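Local coordinates for protein WZI (Escherichia coli, PDB 2YNK) that probably binds capsular polysaccharide at the outer membrane as a lectin-like beta-barrel that takes part in group 1 capsule assembly, at residues A[316-321]-A[374-379]. Residues are numbered along the deposited sequence; the frame is centred on the assembly and turned at random.
Sequences HGWGKD and VELITE. With D12 (dodecane), chain F.
W318 receives a methyl of L376, CD1, which comes obliquely to CE3 of the indole, 4.1 Å away, while the two side chains cross at about a right angle. A chi1 of -158° swings the indole away from its own backbone N. One face of the ring meets the dodecane, whose C2 sits 3.5 Å above the ring plane and over its centre. The same alkane passes L376, whose other methyl, CD2, lies 3.3 Å from C5 of the dodecane. K320 follows with an extended side chain that runs obliquely to that of E379 at the surface; NZ of K320 and OE2 of E379 are 3.4 Å apart, a salt bridge whose hydrogen bond is weak. D321 joins the segments most extensively: its CB packs on CD1 of L376, its OD2 lies 3.5 Å from C1 of the dodecane, and N of E379 donates to OD1 of D321, 3.2 Å from N to OD1. That donor arrives on the anti side of the carboxylate, 32° out of its plane, and the N-H...O angle of 147° shows a moderately bent bond. Within the turn, W318 N donates a hydrogen bond to D321 O. This is a short turn between antiparallel strands 306-317 and 322-331 at the rim of an outer-membrane beta-barrel, tied to residues just after strand 368-377, with a mostly apolar dodecane site lined by W318, D321, L376 and W384.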
loop_
_atom_site.group_PDB
_atom_site.type_symbol
_atom_site.label_atom_id
_atom_site.label_comp_id
_atom_site.label_asym_id
_atom_site.label_seq_id
_atom_site.Cartn_x
_atom_site.Cartn_y
_atom_site.Cartn_z
ATOM N N HIS A 316 9.930 18.638 -3.440
ATOM C CA HIS A 316 10.397 19.987 -3.681
ATOM C C HIS A 316 9.241 20.923 -3.861
ATOM O O HIS A 316 8.168 20.513 -4.287
ATOM C CB HIS A 316 11.273 20.015 -4.928
ATOM C CG HIS A 316 12.396 19.004 -4.916
ATOM N ND1 HIS A 316 13.500 19.153 -4.166
ATOM C CD2 HIS A 316 12.559 17.807 -5.613
ATOM C CE1 HIS A 316 14.327 18.109 -4.364
ATOM N NE2 HIS A 316 13.750 17.288 -5.250
ATOM N N GLY A 317 9.452 22.195 -3.517
ATOM C CA GLY A 317 8.490 23.261 -3.814
ATOM C C GLY A 317 8.981 24.035 -5.021
ATOM O O GLY A 317 10.188 24.144 -5.227
ATOM N N TRP A 318 8.063 24.545 -5.840
ATOM C CA TRP A 318 8.446 25.351 -6.993
ATOM C C TRP A 318 8.082 26.786 -6.694
ATOM O O TRP A 318 8.771 27.438 -5.900
ATOM C CB TRP A 318 7.811 24.803 -8.260
ATOM C CG TRP A 318 8.539 25.208 -9.520
ATOM C CD1 TRP A 318 9.075 26.454 -9.833
ATOM C CD2 TRP A 318 8.822 24.367 -10.695
ATOM N NE1 TRP A 318 9.654 26.439 -11.076
ATOM C CE2 TRP A 318 9.536 25.221 -11.647
ATOM C CE3 TRP A 318 8.565 23.044 -11.039
ATOM C CZ2 TRP A 318 9.964 24.751 -12.877
ATOM C CZ3 TRP A 318 9.002 22.580 -12.284
ATOM C CH2 TRP A 318 9.683 23.416 -13.180
ATOM N N GLY A 319 7.025 27.320 -7.299
ATOM C CA GLY A 319 6.461 28.572 -6.817
ATOM C C GLY A 319 5.716 28.210 -5.554
ATOM O O GLY A 319 6.321 27.989 -4.507
ATOM N N LYS A 320 4.396 28.121 -5.667
ATOM C CA LYS A 320 3.568 27.538 -4.621
ATOM C C LYS A 320 3.263 26.062 -4.915
ATOM O O LYS A 320 2.657 25.375 -4.090
ATOM C CB LYS A 320 2.271 28.328 -4.484
ATOM C CG LYS A 320 2.463 29.738 -3.947
ATOM C CD LYS A 320 1.118 30.415 -3.719
ATOM C CE LYS A 320 1.159 31.437 -2.592
ATOM N NZ LYS A 320 -0.208 31.938 -2.273
ATOM N N ASP A 321 3.692 25.577 -6.083
ATOM C CA ASP A 321 3.461 24.186 -6.479
ATOM C C ASP A 321 4.392 23.254 -5.714
ATOM O O ASP A 321 5.310 23.709 -5.019
ATOM C CB ASP A 321 3.687 23.992 -7.985
ATOM C CG ASP A 321 2.705 24.776 -8.846
ATOM O OD1 ASP A 321 1.667 25.247 -8.320
ATOM O OD2 ASP A 321 2.976 24.908 -10.064
ATOM N N VAL A 374 7.772 11.080 -11.472
ATOM C CA VAL A 374 7.748 12.478 -11.091
ATOM C C VAL A 374 6.299 12.939 -11.092
ATOM O O VAL A 374 5.515 12.473 -11.924
ATOM C CB VAL A 374 8.506 13.341 -12.111
ATOM C CG1 VAL A 374 8.561 14.786 -11.638
ATOM C CG2 VAL A 374 9.897 12.781 -12.352
ATOM N N GLU A 375 5.937 13.840 -10.177
ATOM C CA GLU A 375 4.667 14.563 -10.301
ATOM C C GLU A 375 4.650 16.002 -9.736
ATOM O O GLU A 375 5.217 16.310 -8.676
ATOM C CB GLU A 375 3.498 13.766 -9.722
ATOM C CG GLU A 375 3.665 13.379 -8.270
ATOM C CD GLU A 375 2.361 13.355 -7.479
ATOM O OE1 GLU A 375 1.278 13.546 -8.083
ATOM O OE2 GLU A 375 2.431 13.149 -6.238
ATOM N N LEU A 376 3.986 16.864 -10.496
ATOM C CA LEU A 376 3.768 18.237 -10.148
ATOM C C LEU A 376 2.367 18.337 -9.586
ATOM O O LEU A 376 1.430 17.765 -10.146
ATOM C CB LEU A 376 3.881 19.131 -11.385
ATOM C CG LEU A 376 3.724 20.633 -11.110
ATOM C CD1 LEU A 376 5.000 21.189 -10.504
ATOM C CD2 LEU A 376 3.358 21.377 -12.379
ATOM N N ILE A 377 2.229 19.077 -8.485
ATOM C CA ILE A 377 0.932 19.326 -7.891
ATOM C C ILE A 377 0.741 20.835 -7.759
ATOM O O ILE A 377 1.466 21.511 -7.028
ATOM C CB ILE A 377 0.774 18.604 -6.540
ATOM C CG1 ILE A 377 1.170 17.123 -6.688
ATOM C CG2 ILE A 377 -0.662 18.710 -6.065
ATOM C CD1 ILE A 377 1.068 16.291 -5.421
ATOM N N THR A 378 -0.237 21.351 -8.492
ATOM C CA THR A 378 -0.592 22.759 -8.458
ATOM C C THR A 378 -1.162 23.193 -7.107
ATOM O O THR A 378 -1.666 22.368 -6.334
ATOM C CB THR A 378 -1.655 23.075 -9.528
ATOM O OG1 THR A 378 -1.261 22.492 -10.773
ATOM C CG2 THR A 378 -1.831 24.595 -9.706
ATOM N N GLU A 379 -1.062 24.496 -6.843
ATOM C CA GLU A 379 -1.817 25.177 -5.782
ATOM C C GLU A 379 -3.301 24.841 -5.923
ATOM O O GLU A 379 -3.981 24.508 -4.963
ATOM C CB GLU A 379 -1.584 26.687 -5.929
ATOM C CG GLU A 379 -2.374 27.582 -4.994
ATOM C CD GLU A 379 -1.857 29.008 -5.011
ATOM O OE1 GLU A 379 -1.195 29.393 -6.008
ATOM O OE2 GLU A 379 -2.108 29.740 -4.023
HETATM C C1 D12 F . 5.530 26.561 -11.725
HETATM C C2 D12 F . 6.030 25.487 -12.676
HETATM C C3 D12 F . 4.940 25.027 -13.650
HETATM C C4 D12 F . 5.503 24.188 -14.805
HETATM C C5 D12 F . 4.829 22.817 -14.940
HETATM C C6 D12 F . 5.032 22.176 -16.321
HETATM C C7 D12 F . 5.500 20.713 -16.275
HETATM C C8 D12 F . 4.355 19.699 -16.181
HETATM C C9 D12 F . 4.371 18.695 -17.337
HETATM C C10 D12 F . 3.280 17.634 -17.169
HETATM C C11 D12 F . 3.341 16.550 -18.249
HETATM C C12 D12 F . 2.441 15.377 -17.915
#